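PDB 5JLV: synaptic vesicle glycoprotein 2C from Homo sapiens, which is a synaptic vesicle membrane glycoprotein whose luminal domain, the fragment crystallised here, is known as a receptor for botulinum neurotoxin A. Local coordinates for residues R51-K56 and S69-D74. Numbering follows the deposited sequence.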
loop_
_atom_site.group_PDB
_atom_site.type_symbol
_atom_site.label_atom_id
_atom_site.label_comp_id
_atom_site.label_asym_id
_atom_site.label_seq_id
_atom_site.Cartn_x
_atom_site.Cartn_y
_atom_site.Cartn_z
ATOM N N ARG C 51 12.972 -19.774 17.711
ATOM C CA ARG C 51 11.859 -20.548 17.208
ATOM C C ARG C 51 11.314 -21.470 18.293
ATOM O O ARG C 51 11.979 -22.415 18.726
ATOM C CB ARG C 51 12.274 -21.327 15.958
ATOM C CG ARG C 51 12.556 -20.412 14.771
ATOM C CD ARG C 51 13.303 -21.107 13.647
ATOM N NE ARG C 51 12.625 -22.312 13.171
ATOM C CZ ARG C 51 11.453 -22.326 12.535
ATOM N NH1 ARG C 51 10.792 -21.193 12.303
ATOM N NH2 ARG C 51 10.939 -23.484 12.136
ATOM N N PHE C 52 10.119 -21.146 18.758
ATOM C CA PHE C 52 9.394 -21.973 19.694
ATOM C C PHE C 52 8.341 -22.733 18.900
ATOM O O PHE C 52 7.288 -22.175 18.543
ATOM C CB PHE C 52 8.750 -21.087 20.768
ATOM C CG PHE C 52 9.730 -20.162 21.469
ATOM C CD1 PHE C 52 10.083 -18.930 20.909
ATOM C CD2 PHE C 52 10.299 -20.524 22.683
ATOM C CE1 PHE C 52 10.979 -18.081 21.553
ATOM C CE2 PHE C 52 11.194 -19.679 23.330
ATOM C CZ PHE C 52 11.528 -18.456 22.764
ATOM N N ILE C 53 8.651 -23.993 18.580
ATOM C CA ILE C 53 7.855 -24.803 17.651
ATOM C C ILE C 53 7.260 -26.017 18.365
ATOM O O ILE C 53 7.988 -26.934 18.753
ATOM C CB ILE C 53 8.709 -25.320 16.452
ATOM C CG1 ILE C 53 9.620 -24.219 15.871
ATOM C CG2 ILE C 53 7.825 -25.958 15.387
ATOM C CD1 ILE C 53 8.911 -23.158 15.045
ATOM N N GLY C 54 5.937 -26.025 18.534
ATOM C CA GLY C 54 5.250 -27.148 19.193
ATOM C C GLY C 54 5.517 -27.233 20.684
ATOM O O GLY C 54 5.401 -28.296 21.283
ATOM N N VAL C 55 5.868 -26.103 21.281
ATOM C CA VAL C 55 6.224 -26.045 22.683
ATOM C C VAL C 55 4.973 -25.990 23.559
ATOM O O VAL C 55 3.995 -25.313 23.223
ATOM C CB VAL C 55 7.113 -24.814 22.963
ATOM C CG1 VAL C 55 7.398 -24.653 24.450
ATOM C CG2 VAL C 55 8.408 -24.911 22.173
ATOM N N LYS C 56 5.002 -26.720 24.669
ATOM C CA LYS C 56 4.037 -26.509 25.741
ATOM C C LYS C 56 4.690 -25.733 26.887
ATOM O O LYS C 56 5.641 -26.212 27.511
ATOM C CB LYS C 56 3.462 -27.841 26.238
ATOM C CG LYS C 56 2.664 -28.599 25.183
ATOM C CD LYS C 56 1.929 -29.797 25.767
ATOM C CE LYS C 56 2.848 -30.991 25.919
ATOM N NZ LYS C 56 2.081 -32.231 26.217
ATOM N N SER C 69 12.346 -10.906 15.983
ATOM C CA SER C 69 12.264 -11.843 14.845
ATOM C C SER C 69 12.099 -13.279 15.305
ATOM O O SER C 69 12.693 -14.188 14.733
ATOM C CB SER C 69 13.496 -11.729 13.935
ATOM O OG SER C 69 13.664 -10.403 13.514
ATOM N N CYS C 70 11.311 -13.473 16.359
ATOM C CA CYS C 70 11.039 -14.807 16.843
ATOM C C CYS C 70 9.819 -15.366 16.142
ATOM O O CYS C 70 9.064 -14.618 15.500
ATOM C CB CYS C 70 10.876 -14.808 18.355
ATOM S SG CYS C 70 12.437 -14.474 19.220
ATOM N N THR C 71 9.674 -16.688 16.204
ATOM C CA THR C 71 8.492 -17.391 15.714
ATOM C C THR C 71 7.967 -18.279 16.834
ATOM O O THR C 71 8.711 -19.104 17.384
ATOM C CB THR C 71 8.825 -18.274 14.490
ATOM O OG1 THR C 71 9.341 -17.464 13.431
ATOM C CG2 THR C 71 7.586 -19.023 13.991
ATOM N N PHE C 72 6.705 -18.077 17.198
ATOM C CA PHE C 72 5.982 -18.996 18.072
ATOM C C PHE C 72 4.989 -19.745 17.202
ATOM O O PHE C 72 4.116 -19.129 16.577
ATOM C CB PHE C 72 5.246 -18.236 19.178
ATOM C CG PHE C 72 6.158 -17.599 20.208
ATOM C CD1 PHE C 72 6.757 -16.351 19.967
ATOM C CD2 PHE C 72 6.402 -18.227 21.426
ATOM C CE1 PHE C 72 7.583 -15.760 20.923
ATOM C CE2 PHE C 72 7.229 -17.635 22.384
ATOM C CZ PHE C 72 7.819 -16.407 22.132
ATOM N N GLU C 73 5.138 -21.068 17.127
ATOM C CA GLU C 73 4.351 -21.863 16.189
ATOM C C GLU C 73 3.825 -23.147 16.818
ATOM O O GLU C 73 4.599 -23.946 17.357
ATOM C CB GLU C 73 5.183 -22.189 14.954
ATOM C CG GLU C 73 4.440 -22.943 13.882
ATOM C CD GLU C 73 5.255 -23.065 12.618
ATOM O OE1 GLU C 73 5.874 -24.128 12.413
ATOM O OE2 GLU C 73 5.295 -22.089 11.841
ATOM N N ASP C 74 2.504 -23.334 16.738
ATOM C CA ASP C 74 1.822 -24.499 17.326
ATOM C C ASP C 74 2.165 -24.669 18.804
ATOM O O ASP C 74 2.521 -25.765 19.243
ATOM C CB ASP C 74 2.136 -25.790 16.545
ATOM C CG ASP C 74 1.464 -25.829 15.178
ATOM O OD1 ASP C 74 0.331 -25.316 15.052
ATOM O OD2 ASP C 74 2.064 -26.387 14.230
#
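Phe52 and Phe72 share one side-chain geometry, CG anti to the carbonyl carbon and chi2 near 84° in both, and this turns their rings the same way and lays them one above the other in an offset stack. The planes are almost parallel, the centroids 4.4 Å apart, and CD1 of Phe52 lies over the rim of the Phe72 ring, 3.5 Å from Phe72 CE2. Phe72 in turn meets the ring of Phe92, its plane turned by only about 15°, while Phe31 meets Phe52 and Phe97 meets Phe72 edge-to-face, so both rings are buried in an aromatic core.

The backbones that carry them are parallel and in register, Arg51 beside Thr71, Phe52 beside Phe72 and Ile53 beside Glu73. Phe52 is gripped twice, its N donating to Thr71 O at 2.8 Å and its O accepting from Glu73 N at 2.8 Å. Gly54 N then reaches Glu73 O at 2.7 Å, just as the chain leaves the strand with positive phi.

Across the sheet from the phenylalanines, Ile53 CD1 packs 3.9 Å from Glu73 CB and also lies over one face of the Arg51 guanidinium. That group approaches Thr71 obliquely, with NH1 4.1 Å from Thr71 CB. A basic side chain of another protein chain hydrogen-bonds Cys70 O, and one bonds Thr71 OG1 weakly. Arg51 NH2 and Glu73 OE1 stay 5.1 Å apart, too far for a salt bridge, although their opposite charges probably attract at longer range; Asp93 lies close to the same carboxylate. At the turn, Asp74 OD1 is held by Asn94.

Phenylalanines stacked in register on successive parallel strands and turned to the interior are characteristic of the right-handed quadrilateral beta-helix of pentapeptide-repeat proteins, here the SV2C luminal domain.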